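Local coordinates for protein (superoxide dismutase) (Aquifex pyrophilus, PDB 1COJ) that catalyses the dismutation of superoxide to hydrogen peroxide and oxygen, using one iron ion in each subunit of a homotetramer, at residues A[11-16]-A[83-88]; A[128-133]-A[143-148]; A[158-163]-A[191-196]. One frame throughout, in Å; residues are numbered along the deposited sequence.

Contact 1: A[11-16]-A[83-88]; sequences LKPQNL and LYFGML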
loop_
_atom_site.group_PDB
_atom_site.type_symbol
_atom_site.label_atom_id
_atom_site.label_comp_id
_atom_site.label_asym_id
_atom_site.label_seq_id
_atom_site.Cartn_x
_atom_site.Cartn_y
_atom_site.Cartn_z
ATOM N N LEU A 11 6.450 29.486 9.086
ATOM C CA LEU A 11 6.633 28.245 9.837
ATOM C C LEU A 11 8.044 27.666 9.729
ATOM O O LEU A 11 8.382 26.724 10.443
ATOM C CB LEU A 11 5.629 27.199 9.336
ATOM C CG LEU A 11 4.418 26.803 10.183
ATOM C CD1 LEU A 11 3.859 27.971 10.957
ATOM C CD2 LEU A 11 3.365 26.185 9.278
ATOM N N LYS A 12 8.856 28.205 8.821
ATOM C CA LYS A 12 10.216 27.708 8.606
ATOM C C LYS A 12 11.140 27.882 9.816
ATOM O O LYS A 12 11.431 29.007 10.231
ATOM C CB LYS A 12 10.831 28.390 7.387
ATOM C CG LYS A 12 12.122 27.763 6.907
ATOM C CD LYS A 12 12.618 28.498 5.682
ATOM C CE LYS A 12 13.910 27.912 5.160
ATOM N NZ LYS A 12 14.396 28.712 4.008
ATOM N N PRO A 13 11.629 26.765 10.384
ATOM C CA PRO A 13 12.524 26.771 11.546
ATOM C C PRO A 13 13.929 27.176 11.116
ATOM O O PRO A 13 14.314 26.985 9.958
ATOM C CB PRO A 13 12.517 25.305 12.002
ATOM C CG PRO A 13 11.330 24.694 11.314
ATOM C CD PRO A 13 11.313 25.383 9.991
ATOM N N GLN A 14 14.701 27.710 12.053
ATOM C CA GLN A 14 16.063 28.124 11.762
ATOM C C GLN A 14 16.910 28.037 13.024
ATOM O O GLN A 14 16.428 28.275 14.129
ATOM C CB GLN A 14 16.080 29.557 11.226
ATOM C CG GLN A 14 16.917 29.745 9.965
ATOM C CD GLN A 14 16.392 28.938 8.786
ATOM O OE1 GLN A 14 16.771 27.786 8.587
ATOM N NE2 GLN A 14 15.500 29.537 8.016
ATOM N N ASN A 15 18.164 27.641 12.846
ATOM C CA ASN A 15 19.139 27.513 13.917
ATOM C C ASN A 15 18.721 26.509 14.987
ATOM O O ASN A 15 18.954 26.727 16.177
ATOM C CB ASN A 15 19.445 28.880 14.544
ATOM C CG ASN A 15 19.972 29.881 13.536
ATOM O OD1 ASN A 15 20.677 29.523 12.600
ATOM N ND2 ASN A 15 19.619 31.142 13.716
ATOM N N LEU A 16 18.111 25.407 14.563
ATOM C CA LEU A 16 17.691 24.371 15.502
ATOM C C LEU A 16 18.914 23.677 16.093
ATOM O O LEU A 16 19.986 23.656 15.498
ATOM C CB LEU A 16 16.787 23.340 14.816
ATOM C CG LEU A 16 15.482 23.845 14.194
ATOM C CD1 LEU A 16 14.752 22.696 13.518
ATOM C CD2 LEU A 16 14.613 24.469 15.266
ATOM N N LEU A 83 2.458 20.871 10.680
ATOM C CA LEU A 83 2.395 20.506 12.093
ATOM C C LEU A 83 3.800 20.215 12.626
ATOM O O LEU A 83 4.113 20.486 13.786
ATOM C CB LEU A 83 1.499 19.278 12.281
ATOM C CG LEU A 83 -0.003 19.458 12.036
ATOM C CD1 LEU A 83 -0.683 18.106 11.940
ATOM C CD2 LEU A 83 -0.615 20.283 13.158
ATOM N N TYR A 84 4.641 19.673 11.753
ATOM C CA TYR A 84 6.021 19.334 12.084
ATOM C C TYR A 84 6.894 20.582 12.275
ATOM O O TYR A 84 7.450 20.800 13.352
ATOM C CB TYR A 84 6.580 18.430 10.979
ATOM C CG TYR A 84 8.057 18.114 11.054
ATOM C CD1 TYR A 84 8.551 17.196 11.979
ATOM C CD2 TYR A 84 8.952 18.684 10.152
ATOM C CE1 TYR A 84 9.901 16.847 11.997
ATOM C CE2 TYR A 84 10.304 18.345 10.162
ATOM C CZ TYR A 84 10.770 17.421 11.080
ATOM O OH TYR A 84 12.088 17.018 11.032
ATOM N N PHE A 85 6.995 21.408 11.239
ATOM C CA PHE A 85 7.799 22.626 11.310
ATOM C C PHE A 85 7.280 23.586 12.375
ATOM O O PHE A 85 8.059 24.171 13.132
ATOM C CB PHE A 85 7.818 23.333 9.954
ATOM C CG PHE A 85 8.553 22.580 8.881
ATOM C CD1 PHE A 85 9.857 22.143 9.088
ATOM C CD2 PHE A 85 7.945 22.321 7.654
ATOM C CE1 PHE A 85 10.547 21.462 8.095
ATOM C CE2 PHE A 85 8.628 21.640 6.651
ATOM C CZ PHE A 85 9.932 21.211 6.871
ATOM N N GLY A 86 5.958 23.710 12.452
ATOM C CA GLY A 86 5.331 24.604 13.408
ATOM C C GLY A 86 5.592 24.337 14.876
ATOM O O GLY A 86 5.406 25.223 15.711
ATOM N N MET A 87 6.041 23.134 15.206
ATOM C CA MET A 87 6.302 22.814 16.599
ATOM C C MET A 87 7.786 22.749 16.948
ATOM O O MET A 87 8.148 22.225 18.001
ATOM C CB MET A 87 5.607 21.508 16.994
ATOM C CG MET A 87 6.146 20.262 16.306
ATOM S SD MET A 87 5.354 18.763 16.899
ATOM C CE MET A 87 6.170 18.555 18.459
ATOM N N LEU A 88 8.640 23.282 16.077
ATOM C CA LEU A 88 10.082 23.279 16.318
ATOM C C LEU A 88 10.631 24.687 16.562
ATOM O O LEU A 88 10.361 25.611 15.790
ATOM C CB LEU A 88 10.824 22.628 15.144
ATOM C CG LEU A 88 10.594 21.128 14.932
ATOM C CD1 LEU A 88 11.135 20.707 13.580
ATOM C CD2 LEU A 88 11.242 20.324 16.049
#
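Leu11 and Gly86 bring the two backbones nearest, with CA of Leu11 5.3 Å from CA of Gly86, where the irregular segment 11-16 passes the C-terminal part of helix 63-86. Packing rather than hydrogen bonding joins the two segments. Leu11 reaches over the glycine with its branch point, CG lying 4.0 Å from Gly86 CA. The carbonyl of Leu11 turns to Phe85, one residue earlier on the helix: Leu11 O is 3.5 Å from Phe85 CB. Pro13 then closes on the phenyl group, and the two side chains cross at about a right angle. Both CG and CD of Pro13 lie 3.7 Å from Phe85 CD1, so the proline straddles one ring carbon. With CG anti to its carbonyl carbon (chi1 -68°), Phe85 brings CD1 up to the proline, which meets the ring obliquely. Farther along, Leu16 and Leu88 touch methyl to methyl, Leu16 CD1 to Leu88 CD1 at 4.1 Å, with their side chains again roughly perpendicular. Helix 21-47 closes over this layer through Ile24, which touches Leu16, and through His27 and Phe28, whose rings meet that of Phe85 edge-to-face. His27 is an iron ligand, so the packing abuts the metal site. Next to Leu88, Met87 reaches Ile160 of strand 157-163 and Val193 of helix 190-207, so the turn after helix 63-86 packs on both the sheet and helix 190-207.

Contact 2: A[128-133]-A[143-148]; sequences WAILGL and NGLDAH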
loop_
_atom_site.group_PDB
_atom_site.type_symbol
_atom_site.label_atom_id
_atom_site.label_comp_id
_atom_site.label_asym_id
_atom_site.label_seq_id
_atom_site.Cartn_x
_atom_site.Cartn_y
_atom_site.Cartn_z
ATOM N N TRP A 128 5.925 8.497 9.183
ATOM C CA TRP A 128 5.716 9.410 10.310
ATOM C C TRP A 128 5.382 8.651 11.589
ATOM O O TRP A 128 4.968 7.493 11.546
ATOM C CB TRP A 128 4.522 10.348 10.034
ATOM C CG TRP A 128 4.610 11.183 8.790
ATOM C CD1 TRP A 128 4.325 10.784 7.518
ATOM C CD2 TRP A 128 5.004 12.559 8.698
ATOM N NE1 TRP A 128 4.524 11.818 6.644
ATOM C CE2 TRP A 128 4.940 12.925 7.343
ATOM C CE3 TRP A 128 5.406 13.516 9.639
ATOM C CZ2 TRP A 128 5.255 14.215 6.889
ATOM C CZ3 TRP A 128 5.722 14.804 9.193
ATOM C CH2 TRP A 128 5.644 15.138 7.832
ATOM N N ALA A 129 5.541 9.325 12.720
ATOM C CA ALA A 129 5.195 8.779 14.027
ATOM C C ALA A 129 4.381 9.912 14.647
ATOM O O ALA A 129 4.856 11.050 14.737
ATOM C CB ALA A 129 6.439 8.494 14.851
ATOM N N ILE A 130 3.137 9.621 15.014
ATOM C CA ILE A 130 2.253 10.635 15.574
ATOM C C ILE A 130 1.659 10.303 16.938
ATOM O O ILE A 130 1.279 9.160 17.195
ATOM C CB ILE A 130 1.065 10.901 14.607
ATOM C CG1 ILE A 130 1.581 11.377 13.248
ATOM C CG2 ILE A 130 0.119 11.947 15.188
ATOM C CD1 ILE A 130 0.500 11.559 12.196
ATOM N N LEU A 131 1.656 11.288 17.834
ATOM C CA LEU A 131 1.022 11.141 19.141
ATOM C C LEU A 131 -0.203 12.027 18.993
ATOM O O LEU A 131 -0.070 13.221 18.707
ATOM C CB LEU A 131 1.886 11.681 20.289
ATOM C CG LEU A 131 1.143 11.723 21.640
ATOM C CD1 LEU A 131 0.850 10.310 22.140
ATOM C CD2 LEU A 131 1.944 12.482 22.680
ATOM N N GLY A 132 -1.390 11.457 19.147
ATOM C CA GLY A 132 -2.586 12.261 19.011
ATOM C C GLY A 132 -3.743 11.754 19.839
ATOM O O GLY A 132 -3.625 10.750 20.542
ATOM N N LEU A 133 -4.853 12.480 19.789
ATOM C CA LEU A 133 -6.050 12.098 20.520
ATOM C C LEU A 133 -7.030 11.397 19.580
ATOM O O LEU A 133 -7.435 11.950 18.552
ATOM C CB LEU A 133 -6.729 13.323 21.140
ATOM C CG LEU A 133 -7.981 13.043 21.986
ATOM C CD1 LEU A 133 -7.585 12.428 23.323
ATOM C CD2 LEU A 133 -8.748 14.329 22.212
ATOM N N ASN A 143 0.293 6.713 16.593
ATOM C CA ASN A 143 -0.080 6.248 15.262
ATOM C C ASN A 143 1.127 6.352 14.322
ATOM O O ASN A 143 1.653 7.441 14.092
ATOM C CB ASN A 143 -1.240 7.119 14.751
ATOM C CG ASN A 143 -1.749 6.722 13.361
ATOM O OD1 ASN A 143 -2.420 7.521 12.706
ATOM N ND2 ASN A 143 -1.484 5.490 12.928
ATOM N N GLY A 144 1.600 5.217 13.828
ATOM C CA GLY A 144 2.723 5.229 12.909
ATOM C C GLY A 144 2.213 5.150 11.481
ATOM O O GLY A 144 1.253 4.426 11.203
ATOM N N LEU A 145 2.841 5.888 10.573
ATOM C CA LEU A 145 2.436 5.892 9.172
ATOM C C LEU A 145 3.615 5.477 8.300
ATOM O O LEU A 145 4.767 5.814 8.599
ATOM C CB LEU A 145 1.995 7.295 8.734
ATOM C CG LEU A 145 1.105 8.180 9.608
ATOM C CD1 LEU A 145 0.728 9.420 8.817
ATOM C CD2 LEU A 145 -0.136 7.457 10.045
ATOM N N ASP A 146 3.340 4.745 7.222
ATOM C CA ASP A 146 4.403 4.341 6.309
ATOM C C ASP A 146 4.589 5.339 5.169
ATOM O O ASP A 146 5.547 5.248 4.398
ATOM C CB ASP A 146 4.164 2.933 5.763
ATOM C CG ASP A 146 4.917 1.872 6.541
ATOM O OD1 ASP A 146 4.828 0.691 6.165
ATOM O OD2 ASP A 146 5.608 2.215 7.526
ATOM N N ALA A 147 3.668 6.296 5.082
ATOM C CA ALA A 147 3.688 7.349 4.066
ATOM C C ALA A 147 2.701 8.417 4.532
ATOM O O ALA A 147 2.006 8.221 5.524
ATOM C CB ALA A 147 3.278 6.793 2.698
ATOM N N HIS A 148 2.620 9.540 3.823
ATOM C CA HIS A 148 1.703 10.613 4.215
ATOM C C HIS A 148 0.257 10.134 4.329
ATOM O O HIS A 148 -0.484 10.598 5.194
ATOM C CB HIS A 148 1.734 11.767 3.203
ATOM C CG HIS A 148 3.103 12.301 2.917
ATOM N ND1 HIS A 148 4.029 12.562 3.900
ATOM C CD2 HIS A 148 3.695 12.649 1.744
ATOM C CE1 HIS A 148 5.135 13.040 3.355
ATOM N NE2 HIS A 148 4.955 13.101 2.046
#
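Backbone hydrogen bonds between Trp128 and Leu145, and between Ile130 and Asn143, join two antiparallel strands whose segment axes make 159° between their N-to-C directions. Both are hydrogen-bonded pairs, with N of each residue donating to O of the other; Leu145 N to Trp128 O measures 2.8 Å. Ala129 and Gly144 form the non-hydrogen-bonded pair between them, CA to CA 4.5 Å.

The side-chain hydrogen bond lies beyond the last strand pair, where Trp128 NE1 donates to His148 ND1 over 2.9 Å. Trp128 has CG anti to its carbonyl carbon (chi1 -57°), which carries the NE1 edge of the indole to the imidazole. Each partner atom lies close to the plane of the other ring, yet the planes are inclined at 52°, so the rings meet rim to rim rather than stack. His148 NE2 is paired with Tyr35 OH, which leaves the imidazole held from both nitrogens.

Apolar contacts share the sheet face with the indole: Leu145 CD1 is 4.1 Å from Trp128 CD1 and 4.0 Å from Ile130 CD1, bridging the two. Asn143, on that same face, turns its amide to the backbone of Tyr151 and Leu153.

This is the beta hairpin of the C-terminal domain of iron/manganese superoxide dismutases, and the nearest side-chain atom of Trp128 is about 4 Å from the bound iron.

Contact 3: A[158-163]-A[191-196]; sequences PLIVID and DVVNER. With FE (Fe (III) ion), chain B.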
loop_
_atom_site.group_PDB
_atom_site.type_symbol
_atom_site.label_atom_id
_atom_site.label_comp_id
_atom_site.label_asym_id
_atom_site.label_seq_id
_atom_site.Cartn_x
_atom_site.Cartn_y
_atom_site.Cartn_z
ATOM N N PRO A 158 -3.786 15.280 15.819
ATOM C CA PRO A 158 -2.332 15.258 16.038
ATOM C C PRO A 158 -1.804 16.264 17.047
ATOM O O PRO A 158 -2.130 17.448 16.977
ATOM C CB PRO A 158 -1.766 15.573 14.648
ATOM C CG PRO A 158 -2.917 15.355 13.708
ATOM C CD PRO A 158 -4.094 15.828 14.492
ATOM N N LEU A 159 -0.948 15.798 17.950
ATOM C CA LEU A 159 -0.348 16.667 18.953
ATOM C C LEU A 159 1.135 16.770 18.642
ATOM O O LEU A 159 1.674 17.869 18.535
ATOM C CB LEU A 159 -0.554 16.111 20.365
ATOM C CG LEU A 159 -1.996 15.869 20.825
ATOM C CD1 LEU A 159 -1.996 15.397 22.267
ATOM C CD2 LEU A 159 -2.837 17.131 20.677
ATOM N N ILE A 160 1.796 15.623 18.509
ATOM C CA ILE A 160 3.224 15.585 18.186
ATOM C C ILE A 160 3.388 14.784 16.896
ATOM O O ILE A 160 2.886 13.659 16.790
ATOM C CB ILE A 160 4.064 14.926 19.311
ATOM C CG1 ILE A 160 3.987 15.762 20.592
ATOM C CG2 ILE A 160 5.518 14.752 18.855
ATOM C CD1 ILE A 160 4.766 15.172 21.767
ATOM N N VAL A 161 4.087 15.365 15.923
ATOM C CA VAL A 161 4.300 14.725 14.628
ATOM C C VAL A 161 5.789 14.651 14.279
ATOM O O VAL A 161 6.467 15.677 14.207
ATOM C CB VAL A 161 3.553 15.500 13.509
ATOM C CG1 VAL A 161 3.778 14.847 12.170
ATOM C CG2 VAL A 161 2.065 15.560 13.814
ATOM N N ILE A 162 6.292 13.439 14.073
ATOM C CA ILE A 162 7.696 13.240 13.729
ATOM C C ILE A 162 7.814 12.684 12.315
ATOM O O ILE A 162 7.245 11.637 11.997
ATOM C CB ILE A 162 8.406 12.251 14.691
ATOM C CG1 ILE A 162 8.153 12.638 16.149
ATOM C CG2 ILE A 162 9.911 12.235 14.409
ATOM C CD1 ILE A 162 8.804 11.697 17.159
ATOM N N ASP A 163 8.540 13.403 11.468
ATOM C CA ASP A 163 8.767 12.996 10.090
ATOM C C ASP A 163 9.901 11.971 10.070
ATOM O O ASP A 163 11.000 12.263 10.543
ATOM C CB ASP A 163 9.174 14.213 9.249
ATOM C CG ASP A 163 9.174 13.928 7.758
ATOM O OD1 ASP A 163 8.914 12.774 7.357
ATOM O OD2 ASP A 163 9.396 14.870 6.975
ATOM N N ASP A 191 4.746 25.102 23.963
ATOM C CA ASP A 191 3.658 26.074 23.998
ATOM C C ASP A 191 2.669 25.674 22.903
ATOM O O ASP A 191 1.455 25.675 23.113
ATOM C CB ASP A 191 4.179 27.489 23.731
ATOM C CG ASP A 191 4.950 28.072 24.908
ATOM O OD1 ASP A 191 5.144 27.377 25.925
ATOM O OD2 ASP A 191 5.356 29.246 24.815
ATOM N N VAL A 192 3.215 25.294 21.749
ATOM C CA VAL A 192 2.421 24.866 20.598
ATOM C C VAL A 192 1.675 23.563 20.902
ATOM O O VAL A 192 0.457 23.480 20.725
ATOM C CB VAL A 192 3.321 24.684 19.339
ATOM C CG1 VAL A 192 2.542 24.042 18.199
ATOM C CG2 VAL A 192 3.861 26.036 18.888
ATOM N N VAL A 193 2.402 22.569 21.403
ATOM C CA VAL A 193 1.811 21.276 21.738
ATOM C C VAL A 193 0.725 21.405 22.811
ATOM O O VAL A 193 -0.347 20.811 22.686
ATOM C CB VAL A 193 2.889 20.264 22.201
ATOM C CG1 VAL A 193 2.252 18.921 22.539
ATOM C CG2 VAL A 193 3.943 20.099 21.115
ATOM N N ASN A 194 0.987 22.195 23.848
ATOM C CA ASN A 194 0.016 22.385 24.924
ATOM C C ASN A 194 -1.277 23.005 24.406
ATOM O O ASN A 194 -2.373 22.635 24.844
ATOM C CB ASN A 194 0.595 23.253 26.045
ATOM C CG ASN A 194 1.715 22.564 26.813
ATOM O OD1 ASN A 194 2.423 23.205 27.586
ATOM N ND2 ASN A 194 1.884 21.270 26.602
ATOM N N GLU A 195 -1.151 23.947 23.472
ATOM C CA GLU A 195 -2.320 24.592 22.892
ATOM C C GLU A 195 -3.114 23.589 22.071
ATOM O O GLU A 195 -4.344 23.562 22.133
ATOM C CB GLU A 195 -1.924 25.776 22.013
ATOM C CG GLU A 195 -3.109 26.355 21.257
ATOM C CD GLU A 195 -2.809 27.673 20.584
ATOM O OE1 GLU A 195 -3.634 28.599 20.728
ATOM O OE2 GLU A 195 -1.762 27.786 19.910
ATOM N N ARG A 196 -2.406 22.771 21.298
ATOM C CA ARG A 196 -3.047 21.749 20.482
ATOM C C ARG A 196 -3.853 20.824 21.389
ATOM O O ARG A 196 -4.996 20.481 21.082
ATOM C CB ARG A 196 -2.004 20.934 19.717
ATOM C CG ARG A 196 -1.278 21.699 18.627
ATOM C CD ARG A 196 -0.296 20.797 17.897
ATOM N NE ARG A 196 0.470 21.519 16.883
ATOM C CZ ARG A 196 1.562 21.046 16.289
ATOM N NH1 ARG A 196 2.026 19.845 16.597
ATOM N NH2 ARG A 196 2.220 21.796 15.418
HETATM FE FE FE B . 9.205 15.393 5.104
HETATM O O HOH W 1 8.011 13.810 4.833
#
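Arg196, on helix 190-207, reaches across to the backbone of Pro158 and Leu159. Its CB packs against a leucine methyl, Leu159 CD2, at 4.0 Å. From CG to NE the chain is extended, with chi2 at -178°, and this straight run carries CD alongside the backbone oxygens: CD is 3.6 Å from Leu159 O and also near Pro158 O. The latter is buried and has no hydrogen-bonding partner in the model. At the tip, NH1 donates to Leu159 O over 2.8 Å with 147° at the hydrogen. The oxygen lies close to the guanidinium plane, whereas the donor stands 41° above the carbonyl plane and so is not on a lone pair. The other terminal nitrogen, NH2, bonds to Leu83 O of helix 63-86, so the planar group is gripped at two corners by main-chain oxygens.

One turn back on the helix, Val193 packs against Ile160, CG1 to CG1 at 4.1 Å. The carbonyl that Arg196 holds belongs to a classic beta bulge, since Leu159 and Ile160 both face Leu131 on the adjacent strand.

Beyond the bulge the strand runs on to Asp163, whose OD2 binds the iron at 1.9 Å. Asp163 OD1 accepts a weak hydrogen bond from the water that lies 2.0 Å from the metal, and also takes Tyr165 N. With His27, His81 and His167, this aspartate and water complete the three-histidine, one-aspartate iron centre characteristic of iron/manganese superoxide dismutases.

All three contacts are largely buried: every touching residue of contact 3 is buried and nearly every one of contact 2, whereas contact 1 includes the partly exposed Leu11 and Gly86. Contact 2 lies nearest the middle of the chain, its centre about 7 Å from the chain centre, against 13 Å for contact 1. Contacts 2 and 3 share the three-stranded sheet, in which central strand 128-134 bonds to strand 157-163 through Leu131 O to Leu159 N. Contact 1 meets contact 3 where Leu83 and Met87 face Arg196. Loop-on-helix packing is apolar, the hairpin relies on a backbone ladder and a ring-to-ring bond, and the strand-to-helix contact combines aliphatic packing with a single arginine-to-carbonyl hydrogen bond.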